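Local coordinates for protein SSD1 (Saccharomyces cerevisiae S288C, PDB 7AM1) that binds mRNAs through elements in their untranslated regions and represses their translation, as a non-enzymatic member of the RNase II family, at residues R416-F421 / D529-K534; L449-T454 / T658-P663; T465-S470 / R674-V679; K563-L568 / A572-Q577; A634-A639 / Y667-V672. All coordinates share one frame; numbering follows the deposited sequence.

Contact 1: R416-F421 / D529-K534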
# COMPACT_ATOMS: atom_id res chain seq x y z
N ARG A 416 13.84 10.77 9.80
CA ARG A 416 12.90 9.66 9.91
C ARG A 416 11.73 9.86 8.97
O ARG A 416 11.35 8.95 8.21
CB ARG A 416 12.41 9.53 11.35
CG ARG A 416 13.29 8.69 12.25
CD ARG A 416 12.56 8.22 13.51
NE ARG A 416 13.51 7.64 14.45
CZ ARG A 416 13.22 6.73 15.37
NH1 ARG A 416 11.98 6.28 15.52
NH2 ARG A 416 14.18 6.27 16.16
N SER A 417 11.12 11.05 9.02
CA SER A 417 10.12 11.53 8.07
C SER A 417 8.75 10.93 8.30
O SER A 417 7.75 11.65 8.34
CB SER A 417 10.58 11.28 6.63
OG SER A 417 9.72 11.92 5.70
N SER A 418 8.66 9.61 8.44
CA SER A 418 7.38 8.97 8.69
C SER A 418 7.52 7.89 9.74
O SER A 418 8.50 7.14 9.76
CB SER A 418 6.79 8.37 7.41
OG SER A 418 5.63 7.63 7.69
N ALA A 419 6.52 7.80 10.61
CA ALA A 419 6.40 6.64 11.47
C ALA A 419 6.01 5.43 10.62
O ALA A 419 5.50 5.56 9.51
CB ALA A 419 5.37 6.88 12.57
N VAL A 420 6.27 4.24 11.16
CA VAL A 420 5.95 2.99 10.49
C VAL A 420 5.06 2.17 11.40
O VAL A 420 5.38 1.99 12.58
CB VAL A 420 7.22 2.20 10.11
CG1 VAL A 420 6.84 0.97 9.31
CG2 VAL A 420 8.19 3.08 9.34
N PHE A 421 3.95 1.68 10.87
CA PHE A 421 3.00 0.87 11.63
C PHE A 421 2.90 -0.50 10.98
O PHE A 421 2.47 -0.63 9.82
CB PHE A 421 1.64 1.56 11.71
CG PHE A 421 1.71 2.92 12.33
CD1 PHE A 421 1.61 3.07 13.70
CD2 PHE A 421 1.91 4.04 11.55
CE1 PHE A 421 1.68 4.32 14.28
CE2 PHE A 421 1.98 5.30 12.12
CZ PHE A 421 1.87 5.44 13.49
N ASP A 529 -3.63 7.35 -0.05
CA ASP A 529 -3.24 8.61 0.57
C ASP A 529 -2.45 8.44 1.86
O ASP A 529 -1.56 9.24 2.13
CB ASP A 529 -4.46 9.48 0.88
CG ASP A 529 -4.06 10.87 1.32
OD1 ASP A 529 -3.51 11.61 0.48
OD2 ASP A 529 -4.26 11.21 2.51
N ASP A 530 -2.72 7.40 2.64
CA ASP A 530 -2.18 7.33 3.99
C ASP A 530 -2.08 5.87 4.39
O ASP A 530 -2.60 4.98 3.72
CB ASP A 530 -3.08 8.12 4.95
CG ASP A 530 -2.36 8.60 6.19
OD1 ASP A 530 -1.12 8.48 6.27
OD2 ASP A 530 -3.06 9.10 7.11
N GLU A 531 -1.39 5.62 5.50
CA GLU A 531 -1.27 4.28 6.06
C GLU A 531 -2.12 4.16 7.32
O GLU A 531 -2.39 5.15 8.02
CB GLU A 531 0.18 3.95 6.40
CG GLU A 531 1.15 4.11 5.23
CD GLU A 531 1.63 5.54 5.06
OE1 GLU A 531 1.37 6.12 3.98
OE2 GLU A 531 2.25 6.09 6.00
N LYS A 532 -2.49 2.92 7.64
CA LYS A 532 -3.19 2.64 8.88
C LYS A 532 -2.24 2.85 10.06
O LYS A 532 -1.03 2.62 9.96
CB LYS A 532 -3.71 1.21 8.91
CG LYS A 532 -4.86 0.92 7.97
CD LYS A 532 -5.39 -0.49 8.20
CE LYS A 532 -6.62 -0.78 7.37
NZ LYS A 532 -7.06 -2.19 7.52
N VAL A 533 -2.81 3.29 11.18
CA VAL A 533 -2.09 3.39 12.45
C VAL A 533 -2.31 2.09 13.20
O VAL A 533 -1.36 1.39 13.56
CB VAL A 533 -2.57 4.61 13.26
CG1 VAL A 533 -1.95 4.60 14.66
CG2 VAL A 533 -2.23 5.90 12.53
N LYS A 534 -3.58 1.75 13.46
CA LYS A 534 -3.92 0.42 13.93
C LYS A 534 -4.02 -0.48 12.71
O LYS A 534 -4.89 -0.29 11.86
CB LYS A 534 -5.24 0.43 14.71
CG LYS A 534 -5.46 -0.82 15.57
CD LYS A 534 -5.97 -2.01 14.78
CE LYS A 534 -5.87 -3.30 15.61
NZ LYS A 534 -4.51 -3.92 15.56
O HOH W 1 2.99 5.16 8.24

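Contact 2: L449-T454 / T658-P663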
# COMPACT_ATOMS: atom_id res chain seq x y z
N LEU A 449 -3.58 23.06 17.38
CA LEU A 449 -4.05 23.85 16.25
C LEU A 449 -5.45 23.36 15.92
O LEU A 449 -5.66 22.15 15.75
CB LEU A 449 -3.12 23.72 15.04
CG LEU A 449 -1.67 24.17 15.21
CD1 LEU A 449 -0.87 23.96 13.92
CD2 LEU A 449 -1.58 25.63 15.65
N SER A 450 -6.41 24.27 15.83
CA SER A 450 -7.81 23.88 15.74
C SER A 450 -8.45 24.43 14.47
O SER A 450 -8.13 25.53 14.02
CB SER A 450 -8.59 24.38 16.95
OG SER A 450 -8.09 23.81 18.15
N VAL A 451 -9.35 23.63 13.91
CA VAL A 451 -10.26 24.05 12.85
C VAL A 451 -11.67 23.87 13.38
O VAL A 451 -12.09 22.75 13.68
CB VAL A 451 -10.04 23.25 11.55
CG1 VAL A 451 -11.06 23.66 10.50
CG2 VAL A 451 -8.61 23.44 11.04
N VAL A 452 -12.40 24.98 13.52
CA VAL A 452 -13.72 24.99 14.15
C VAL A 452 -14.75 25.38 13.11
O VAL A 452 -14.68 26.47 12.53
CB VAL A 452 -13.76 25.95 15.35
CG1 VAL A 452 -15.13 25.94 16.01
CG2 VAL A 452 -12.68 25.58 16.35
N TYR A 453 -15.69 24.48 12.84
CA TYR A 453 -16.75 24.73 11.87
C TYR A 453 -18.02 25.14 12.60
O TYR A 453 -18.42 24.49 13.57
CB TYR A 453 -17.03 23.49 11.02
CG TYR A 453 -15.81 22.98 10.27
CD1 TYR A 453 -15.43 23.56 9.06
CD2 TYR A 453 -15.05 21.93 10.76
CE1 TYR A 453 -14.33 23.11 8.37
CE2 TYR A 453 -13.94 21.47 10.07
CZ TYR A 453 -13.59 22.06 8.88
OH TYR A 453 -12.48 21.61 8.19
N THR A 454 -18.65 26.22 12.13
CA THR A 454 -19.99 26.60 12.55
C THR A 454 -20.98 26.08 11.51
O THR A 454 -20.82 26.33 10.32
CB THR A 454 -20.11 28.12 12.70
OG1 THR A 454 -19.23 28.58 13.73
CG2 THR A 454 -21.53 28.51 13.06
N THR A 658 -3.89 18.70 1.59
CA THR A 658 -2.58 18.59 2.22
C THR A 658 -2.73 17.71 3.46
O THR A 658 -3.80 17.16 3.72
CB THR A 658 -1.99 19.95 2.57
OG1 THR A 658 -0.62 19.77 2.97
CG2 THR A 658 -2.75 20.62 3.71
N HIS A 659 -1.65 17.60 4.23
CA HIS A 659 -1.62 16.78 5.43
C HIS A 659 -1.32 17.64 6.64
O HIS A 659 -0.24 18.24 6.73
CB HIS A 659 -0.60 15.65 5.29
CG HIS A 659 -1.16 14.42 4.65
ND1 HIS A 659 -0.40 13.30 4.40
CD2 HIS A 659 -2.41 14.13 4.21
CE1 HIS A 659 -1.15 12.38 3.82
NE2 HIS A 659 -2.38 12.86 3.71
N PHE A 660 -2.27 17.69 7.57
CA PHE A 660 -2.22 18.52 8.75
C PHE A 660 -2.60 17.78 10.03
O PHE A 660 -2.17 18.19 11.11
CB PHE A 660 -3.16 19.74 8.55
CG PHE A 660 -3.57 20.45 9.82
CD1 PHE A 660 -2.84 21.53 10.29
CD2 PHE A 660 -4.73 20.09 10.49
CE1 PHE A 660 -3.24 22.21 11.44
CE2 PHE A 660 -5.13 20.76 11.64
CZ PHE A 660 -4.39 21.82 12.11
N THR A 661 -3.32 16.65 9.93
CA THR A 661 -4.00 16.04 11.07
C THR A 661 -3.19 14.97 11.80
O THR A 661 -3.72 14.37 12.74
CB THR A 661 -5.34 15.42 10.61
OG1 THR A 661 -5.14 14.66 9.41
CG2 THR A 661 -6.41 16.49 10.37
N ALA A 662 -1.94 14.71 11.41
CA ALA A 662 -1.16 13.62 12.02
C ALA A 662 0.30 14.02 12.17
O ALA A 662 1.20 13.33 11.68
CB ALA A 662 -1.31 12.34 11.19
N PRO A 663 0.58 15.11 12.89
CA PRO A 663 1.98 15.53 13.08
C PRO A 663 2.80 14.59 13.96
O PRO A 663 4.03 14.67 13.93
CB PRO A 663 1.84 16.91 13.74
CG PRO A 663 0.55 16.80 14.50
CD PRO A 663 -0.36 16.00 13.59

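Contact 3: T465-S470 / R674-V679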
# COMPACT_ATOMS: atom_id res chain seq x y z
N THR A 465 -15.84 29.10 9.17
CA THR A 465 -14.71 28.30 9.61
C THR A 465 -13.69 29.19 10.31
O THR A 465 -13.34 30.26 9.80
CB THR A 465 -14.03 27.58 8.44
OG1 THR A 465 -15.01 26.86 7.68
CG2 THR A 465 -12.98 26.62 8.95
N TRP A 466 -13.26 28.77 11.50
CA TRP A 466 -12.18 29.42 12.23
C TRP A 466 -10.99 28.48 12.30
O TRP A 466 -11.14 27.28 12.55
CB TRP A 466 -12.62 29.80 13.65
CG TRP A 466 -11.54 30.49 14.44
CD1 TRP A 466 -11.29 31.83 14.49
CD2 TRP A 466 -10.58 29.87 15.31
NE1 TRP A 466 -10.23 32.08 15.32
CE2 TRP A 466 -9.78 30.90 15.84
CE3 TRP A 466 -10.33 28.55 15.69
CZ2 TRP A 466 -8.74 30.64 16.73
CZ3 TRP A 466 -9.29 28.30 16.57
CH2 TRP A 466 -8.51 29.34 17.09
N VAL A 467 -9.80 29.03 12.06
CA VAL A 467 -8.55 28.27 12.12
C VAL A 467 -7.54 29.08 12.92
O VAL A 467 -7.33 30.27 12.63
CB VAL A 467 -8.00 27.98 10.71
CG1 VAL A 467 -6.71 27.20 10.80
CG2 VAL A 467 -9.03 27.24 9.87
N GLY A 468 -6.93 28.46 13.92
CA GLY A 468 -5.99 29.20 14.74
C GLY A 468 -5.35 28.32 15.80
O GLY A 468 -5.64 27.12 15.90
N GLU A 469 -4.47 28.94 16.57
CA GLU A 469 -3.83 28.28 17.70
C GLU A 469 -4.78 28.25 18.90
O GLU A 469 -5.56 29.18 19.11
CB GLU A 469 -2.53 29.00 18.07
CG GLU A 469 -1.49 28.96 16.94
CD GLU A 469 -0.28 29.82 17.24
OE1 GLU A 469 0.84 29.42 16.86
OE2 GLU A 469 -0.45 30.90 17.85
N SER A 470 -4.70 27.16 19.67
CA SER A 470 -5.68 26.93 20.72
C SER A 470 -5.03 26.15 21.86
O SER A 470 -3.86 25.76 21.80
CB SER A 470 -6.89 26.16 20.18
OG SER A 470 -6.48 24.93 19.60
N ARG A 674 3.97 24.68 10.43
CA ARG A 674 4.74 25.92 10.46
C ARG A 674 4.24 26.90 9.41
O ARG A 674 4.23 28.11 9.65
CB ARG A 674 6.22 25.61 10.27
CG ARG A 674 6.79 24.76 11.40
CD ARG A 674 8.31 24.77 11.44
NE ARG A 674 8.82 24.29 12.72
CZ ARG A 674 9.21 23.04 12.98
NH1 ARG A 674 9.17 22.11 12.03
NH2 ARG A 674 9.65 22.72 14.19
N GLN A 675 3.81 26.39 8.25
CA GLN A 675 3.22 27.27 7.24
C GLN A 675 1.91 27.87 7.73
O GLN A 675 1.65 29.06 7.51
CB GLN A 675 3.00 26.49 5.95
CG GLN A 675 4.30 26.19 5.22
CD GLN A 675 4.10 25.60 3.84
OE1 GLN A 675 2.99 25.19 3.47
NE2 GLN A 675 5.18 25.53 3.06
N LEU A 676 1.07 27.08 8.40
CA LEU A 676 -0.20 27.60 8.89
C LEU A 676 0.02 28.68 9.95
O LEU A 676 -0.65 29.71 9.94
CB LEU A 676 -1.06 26.48 9.46
CG LEU A 676 -2.42 26.91 10.02
CD1 LEU A 676 -3.27 27.56 8.94
CD2 LEU A 676 -3.14 25.74 10.66
N LYS A 677 0.97 28.46 10.86
CA LYS A 677 1.24 29.45 11.89
C LYS A 677 1.69 30.77 11.29
O LYS A 677 1.28 31.84 11.76
CB LYS A 677 2.28 28.92 12.87
CG LYS A 677 1.80 27.74 13.69
CD LYS A 677 2.75 27.47 14.83
CE LYS A 677 2.49 26.13 15.45
NZ LYS A 677 3.57 25.78 16.41
N ALA A 678 2.55 30.72 10.26
CA ALA A 678 2.93 31.94 9.56
C ALA A 678 1.70 32.67 9.02
O ALA A 678 1.55 33.88 9.19
CB ALA A 678 3.90 31.62 8.42
N VAL A 679 0.79 31.93 8.39
CA VAL A 679 -0.45 32.52 7.89
C VAL A 679 -1.26 33.09 9.05
O VAL A 679 -1.77 34.21 8.99
CB VAL A 679 -1.25 31.49 7.09
CG1 VAL A 679 -2.66 31.99 6.81
CG2 VAL A 679 -0.55 31.20 5.78

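Contact 4: K563-L568 / A572-Q577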
# COMPACT_ATOMS: atom_id res chain seq x y z
N LYS A 563 -6.49 27.24 3.02
CA LYS A 563 -6.02 28.41 3.75
C LYS A 563 -4.57 28.73 3.41
O LYS A 563 -4.23 29.88 3.12
CB LYS A 563 -6.19 28.20 5.25
CG LYS A 563 -5.69 29.36 6.09
CD LYS A 563 -6.45 29.47 7.40
CE LYS A 563 -7.90 29.85 7.17
N ILE A 564 -3.68 27.73 3.47
CA ILE A 564 -2.26 28.01 3.26
C ILE A 564 -1.98 28.34 1.80
O ILE A 564 -1.08 29.14 1.51
CB ILE A 564 -1.37 26.85 3.75
CG1 ILE A 564 -1.63 25.57 2.95
CG2 ILE A 564 -1.58 26.62 5.25
CD1 ILE A 564 -0.70 24.41 3.34
N TYR A 565 -2.70 27.74 0.86
CA TYR A 565 -2.46 28.11 -0.53
C TYR A 565 -2.92 29.54 -0.80
O TYR A 565 -2.24 30.30 -1.51
CB TYR A 565 -3.16 27.16 -1.49
CG TYR A 565 -2.87 27.53 -2.92
CD1 TYR A 565 -1.56 27.51 -3.41
CD2 TYR A 565 -3.88 27.95 -3.78
CE1 TYR A 565 -1.27 27.87 -4.70
CE2 TYR A 565 -3.59 28.32 -5.09
CZ TYR A 565 -2.29 28.28 -5.54
OH TYR A 565 -1.98 28.64 -6.84
N THR A 566 -4.08 29.92 -0.26
CA THR A 566 -4.58 31.28 -0.46
C THR A 566 -3.60 32.33 0.06
O THR A 566 -3.36 33.33 -0.62
CB THR A 566 -5.94 31.44 0.22
OG1 THR A 566 -6.92 30.70 -0.51
CG2 THR A 566 -6.35 32.91 0.26
N LYS A 567 -3.01 32.10 1.23
CA LYS A 567 -2.15 33.12 1.84
C LYS A 567 -0.69 32.99 1.41
O LYS A 567 -0.05 34.00 1.10
CB LYS A 567 -2.26 33.06 3.36
N LEU A 568 -0.14 31.77 1.40
CA LEU A 568 1.26 31.56 1.06
C LEU A 568 1.49 31.24 -0.41
O LEU A 568 2.63 31.32 -0.87
CB LEU A 568 1.88 30.43 1.89
CG LEU A 568 2.04 30.63 3.39
CD1 LEU A 568 2.91 29.51 3.95
CD2 LEU A 568 2.61 32.00 3.71
N ALA A 572 3.21 26.85 -0.59
CA ALA A 572 2.40 25.90 0.17
C ALA A 572 2.82 24.47 -0.11
O ALA A 572 3.04 24.08 -1.26
CB ALA A 572 0.92 26.08 -0.18
N LEU A 573 2.93 23.67 0.95
CA LEU A 573 3.14 22.23 0.83
C LEU A 573 1.77 21.58 0.76
O LEU A 573 1.00 21.62 1.73
CB LEU A 573 3.96 21.68 1.99
CG LEU A 573 4.35 20.20 1.88
CD1 LEU A 573 5.34 19.84 2.97
CD2 LEU A 573 3.16 19.24 1.94
N LEU A 574 1.44 21.02 -0.40
CA LEU A 574 0.15 20.43 -0.68
C LEU A 574 0.33 18.95 -0.99
O LEU A 574 1.44 18.42 -0.97
CB LEU A 574 -0.51 21.18 -1.84
CG LEU A 574 -0.74 22.67 -1.59
CD1 LEU A 574 -1.27 23.36 -2.84
CD2 LEU A 574 -1.69 22.88 -0.43
N ARG A 575 -0.78 18.28 -1.28
CA ARG A 575 -0.76 16.85 -1.58
C ARG A 575 -1.78 16.58 -2.67
O ARG A 575 -2.94 16.97 -2.54
CB ARG A 575 -1.07 16.02 -0.33
CG ARG A 575 -0.97 14.52 -0.53
CD ARG A 575 -0.90 13.82 0.81
NE ARG A 575 -0.79 12.37 0.70
CZ ARG A 575 0.34 11.71 0.47
NH1 ARG A 575 1.49 12.35 0.30
NH2 ARG A 575 0.31 10.39 0.40
N ARG A 576 -1.33 15.97 -3.76
CA ARG A 576 -2.21 15.68 -4.87
C ARG A 576 -2.17 14.19 -5.18
O ARG A 576 -1.34 13.44 -4.67
CB ARG A 576 -1.83 16.49 -6.12
CG ARG A 576 -0.48 16.16 -6.73
CD ARG A 576 -0.29 17.04 -7.94
NE ARG A 576 0.89 16.71 -8.72
CZ ARG A 576 1.01 16.93 -10.02
NH1 ARG A 576 0.01 17.46 -10.70
NH2 ARG A 576 2.14 16.61 -10.65
N GLN A 577 -3.10 13.77 -6.04
CA GLN A 577 -3.21 12.38 -6.44
C GLN A 577 -3.80 12.36 -7.83
O GLN A 577 -4.92 12.82 -8.04
CB GLN A 577 -4.07 11.59 -5.45
CG GLN A 577 -3.85 10.09 -5.47
CD GLN A 577 -4.74 9.37 -6.46
OE1 GLN A 577 -5.85 9.82 -6.75
NE2 GLN A 577 -4.28 8.23 -6.95

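Contact 5: A634-A639 / Y667-V672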
# COMPACT_ATOMS: atom_id res chain seq x y z
N ALA A 634 -0.69 9.06 -3.67
CA ALA A 634 -0.65 10.51 -3.65
C ALA A 634 0.78 11.01 -3.44
O ALA A 634 1.68 10.26 -3.04
CB ALA A 634 -1.57 11.04 -2.55
N ARG A 635 0.99 12.30 -3.71
CA ARG A 635 2.32 12.90 -3.59
C ARG A 635 2.24 14.26 -2.91
O ARG A 635 1.42 15.09 -3.30
CB ARG A 635 2.97 13.09 -4.96
CG ARG A 635 2.98 11.86 -5.85
CD ARG A 635 3.77 12.12 -7.13
NE ARG A 635 5.17 11.75 -6.94
CZ ARG A 635 6.14 12.59 -6.57
NH1 ARG A 635 5.89 13.87 -6.35
NH2 ARG A 635 7.38 12.13 -6.43
N TYR A 636 3.10 14.49 -1.93
CA TYR A 636 3.36 15.85 -1.51
C TYR A 636 4.03 16.63 -2.64
O TYR A 636 4.79 16.07 -3.44
CB TYR A 636 4.26 15.89 -0.27
CG TYR A 636 3.71 15.17 0.94
CD1 TYR A 636 2.55 15.59 1.58
CD2 TYR A 636 4.39 14.08 1.46
CE1 TYR A 636 2.07 14.92 2.69
CE2 TYR A 636 3.92 13.41 2.56
CZ TYR A 636 2.76 13.83 3.18
OH TYR A 636 2.31 13.15 4.28
N PHE A 637 3.76 17.93 -2.69
CA PHE A 637 4.35 18.80 -3.70
C PHE A 637 4.27 20.24 -3.21
O PHE A 637 3.48 20.57 -2.32
CB PHE A 637 3.66 18.66 -5.05
CG PHE A 637 2.29 19.27 -5.10
CD1 PHE A 637 1.20 18.61 -4.55
CD2 PHE A 637 2.08 20.51 -5.69
CE1 PHE A 637 -0.07 19.17 -4.60
CE2 PHE A 637 0.82 21.08 -5.73
CZ PHE A 637 -0.25 20.41 -5.19
N ILE A 638 5.09 21.10 -3.81
CA ILE A 638 5.08 22.53 -3.52
C ILE A 638 4.28 23.23 -4.60
O ILE A 638 4.54 23.06 -5.80
CB ILE A 638 6.52 23.08 -3.44
CG1 ILE A 638 7.33 22.28 -2.43
CG2 ILE A 638 6.50 24.57 -3.10
CD1 ILE A 638 6.70 22.19 -1.04
N ALA A 639 3.31 24.05 -4.18
CA ALA A 639 2.29 24.55 -5.09
C ALA A 639 2.90 25.24 -6.30
O ALA A 639 2.41 25.09 -7.42
CB ALA A 639 1.35 25.51 -4.35
N TYR A 667 6.08 13.78 9.07
CA TYR A 667 6.86 15.01 9.14
C TYR A 667 6.33 16.08 8.20
O TYR A 667 6.51 17.27 8.47
CB TYR A 667 8.34 14.76 8.82
CG TYR A 667 9.17 15.99 9.07
CD1 TYR A 667 9.64 16.28 10.35
CD2 TYR A 667 9.44 16.89 8.05
CE1 TYR A 667 10.38 17.42 10.59
CE2 TYR A 667 10.18 18.03 8.29
CZ TYR A 667 10.65 18.29 9.55
OH TYR A 667 11.38 19.43 9.79
N ALA A 668 5.70 15.70 7.09
CA ALA A 668 5.13 16.71 6.20
C ALA A 668 4.20 17.64 6.96
O ALA A 668 4.17 18.85 6.72
CB ALA A 668 4.38 16.03 5.05
N ASP A 669 3.43 17.09 7.91
CA ASP A 669 2.53 17.90 8.72
C ASP A 669 3.28 18.96 9.51
O ASP A 669 2.72 20.03 9.77
CB ASP A 669 1.72 17.00 9.66
CG ASP A 669 0.79 16.06 8.91
OD1 ASP A 669 1.27 15.38 7.97
OD2 ASP A 669 -0.41 15.97 9.26
N HIS A 670 4.52 18.68 9.91
CA HIS A 670 5.31 19.69 10.60
C HIS A 670 5.51 20.92 9.72
O HIS A 670 5.32 22.05 10.16
CB HIS A 670 6.67 19.13 11.02
CG HIS A 670 6.58 18.13 12.13
ND1 HIS A 670 7.48 18.11 13.18
CD2 HIS A 670 5.71 17.12 12.36
CE1 HIS A 670 7.16 17.13 14.01
NE2 HIS A 670 6.10 16.51 13.53
N VAL A 671 5.89 20.70 8.46
CA VAL A 671 6.05 21.80 7.52
C VAL A 671 4.72 22.54 7.36
O VAL A 671 4.67 23.78 7.40
CB VAL A 671 6.57 21.29 6.17
CG1 VAL A 671 6.75 22.44 5.20
CG2 VAL A 671 7.88 20.52 6.35
N VAL A 672 3.64 21.79 7.18
CA VAL A 672 2.32 22.41 7.03
C VAL A 672 1.95 23.20 8.28
O VAL A 672 1.39 24.30 8.18
CB VAL A 672 1.27 21.33 6.70
CG1 VAL A 672 -0.14 21.92 6.74
CG2 VAL A 672 1.56 20.71 5.34
O HOH W 2 5.09 12.88 5.95

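Contact 1: R416-F421 / D529-K534
F421 and V533 bring the two backbones closest together, their CA atoms 5.7 Å apart, where the short strand 420-421 runs past the loop that follows helix 523-529. The phenyl ring of F421 meets the main chain of this loop as much as its side chains. V533 CA sits over one ring face, displaced toward the rim, 4.0 Å from the F421 ring centroid and 17° off the normal, which makes a CH-pi contact. The valine side chain runs alongside the ring and points the same way; its CG1 branch, anti to the backbone N (chi1 172°), packs on F421 CE1 at 3.7 Å. Nearer the root of the ring, K532 O approaches F421 CB to 3.4 Å.

Both segments belong to the RNB domain, the hallmark of the RNase II family, which Ssd1 carries as a pseudonuclease. The strand lies just beyond helix 408-416, which S417 leaves with a positive phi.

The polar side is bridged rather than bonded directly. S418 OG is 4.1 Å from E531 OE2 and instead donates to A419 O at 2.8 Å. A water, lying at the edge of the F421 ring and in its plane, donates to the same A419 O and to E531 OE2. The glutamate chain bends at chi2 (83°), and its carboxylate is also held by salt bridges to R633 and K703.

Contact 2: L449-T454 / T658-P663
The ring of F660 reaches from the loop before helix 668-681 to L449 on strand 446-456, and its rim makes the close part of the contact. L449 CB lies at the edge of the ring, near its plane, 3.7 Å from F660 CZ. One methyl of the same leucine, L449 CD1, adds a second touch at 3.9 Å from F660 CE1. The backbones themselves stay well apart, with the CA atoms of L449 and T661 separated by 9.4 Å, and the phenyl spans the gap because its CG is set anti to the backbone N (chi1 161°).

The packing is looser two residues along the strand. V451 faces the loop as L449 does, but V451 CG2 approaches F660 CE2 obliquely and only to 4.4 Å. V451 is nevertheless buried. Beyond the two segments, V396 of strand 389-397 and L676 of helix 668-681 also pack on the phenylalanine. Between L449 and V451, S450 points the other way and bonds to H395.

The contact therefore fastens a loop to the large mixed sheet of the RNB domain. Its polar needs are met elsewhere, since N557 receives the backbone N-H of F660 and H673 bonds to its carbonyl. With the contact made almost wholly by apolar carbon, this part of the attachment depends on burial and shape rather than on directional bonds.

Contact 3: T465-S470 / R674-V679
Apolar packing joins V467, on strand 462-472, to L676, on helix 668-681. The valine offers one branch, CG1, which lies anti to the backbone N (chi1 -180°) and settles against both methyls of the leucine. V467 CG1 is 3.9 Å from L676 CD2 and equally far from L676 CD1, so the leucine meets it with the fork of its side chain. L676 also touches F660, which carries this apolar patch on toward the loop before the helix.

The fold here is a helix packed against the mixed sheet of the RNB domain. Strand 462-472 lies between strands 356-358 and 446-456, parallel to the first and antiparallel to the second. The backbone of G468 bonds to that of S450 on strand 446-456, while that of E469 bonds to R356 on the other neighbour, so the residues that face the helix are set in the sheet from both flanks.

The polar contact is mostly one between an acid and an aliphatic chain. E469 and K677 cross at about a right angle, both extended beyond CG, and E469 OE1 rests on the lysine methylenes, 3.4 Å from K677 CD and 3.7 Å from K677 CG. The charges themselves are not in salt-bridge contact, with E469 OE1 4.6 Å from K677 NZ. The ammonium instead forms a salt bridge with D398 and a hydrogen bond with T400, and E469 OE2 has a weak hydrogen bond to H681.

Contact 4: K563-L568 / A572-Q577
The ring of Y565 presents its edge to A572, whose CB lies near the ring plane, 4.3 Å from Y565 CD1. L574 CD1 reaches the same ring carbon obliquely, 4.2 Å from Y565 CD1, with the two side chains roughly perpendicular. The same ring also meets that of Y647 in an edge-to-face (T-shaped) stack.

I564, one residue earlier on helix 544-568, covers the start of the strand. Its CG1 stands between the backbone N and the carbonyl carbon (chi1 64°), a crowded position that directs CD1 toward the start of the strand. There I564 CD1 comes to 3.6 Å from L573 O and to 4.2 Å from L574 CD2, the side chains of I564 and L574 running antiparallel alongside one another. A572 packs on the helix backbone, its CB 4.0 Å from Y565 CA.

In outline this is a helix that ends, turns within three residues and returns as a strand packed on its own last turns. The axes of helix 563-568 and strand 573-576 approach to 9.3 Å, and their chain directions differ by 132°. The strand pairs antiparallel with strand 635-638, so the turn delivers it to a two-stranded sheet.

Between helix and strand the contact is mostly carbon against carbon, with L573 O beside the isoleucine methyl and I564 O beside A572 CB. The L573 carbonyl accepts from T658 OG1, and L573 N donates to Q675 OE1, so the polar backbone at the start of the strand is satisfied from outside the helix, leaving the helix-strand interface to apolar packing.

Contact 5: A634-A639 / Y667-V672
Aromatic packing dominates: A668 CB sits over one face of the Y636 ring, 3.5 Å from its centroid and 21° off the normal, a CH-pi contact. The methyl is shifted toward the hydroxyl end, so the nearest ring atom is Y636 CZ, at 3.3 Å from A668 CB, a tight fit. The tyrosine CG, anti to its carbonyl carbon (chi1 -59°), directs the ring from strand 635-638 to the first part of helix 668-681. On the ring's opposite face R575 makes a cation-pi contact.

A water supplies the polar link. It accepts from A668 N at 3.1 Å and hydrogen-bonds with Y636 OH at 3.3 Å. The phenol oxygen has a further partner in H659 ND1. D669 only comes near, its OD1 4.4 Å from Y636 OH; its carboxylate is engaged by R666 and by the backbone N of A662.

Both segments lie in the RNB domain, where the contact joins the two-stranded sheet to the helix. Held between a methyl and a guanidinium, with its hydroxyl bonded at the tip, Y636 should have little freedom to turn, and the nearby arginine probably draws on the electron density of the ring.

How the contacts relate
All five contacts lie within the RNB domain. Contacts 1, 2, 4 and 5 are buried, contact 1 nearest the centre of the chain, whereas contact 3, farthest out, is only partly buried. Contacts 2 and 3 use adjacent strands of the mixed sheet, contacts 4 and 5 use the two partners of the small sheet, and contacts 3 and 5 share helix 668-681. Their chemistry follows their place: bridging waters serve contacts 1 and 5, contacts 2 and 4 are apolar, and contact 3 sets a carboxylate on a lysine chain. D529 ties contact 1 to its neighbours through H659 of contact 2 and R575 of contact 4.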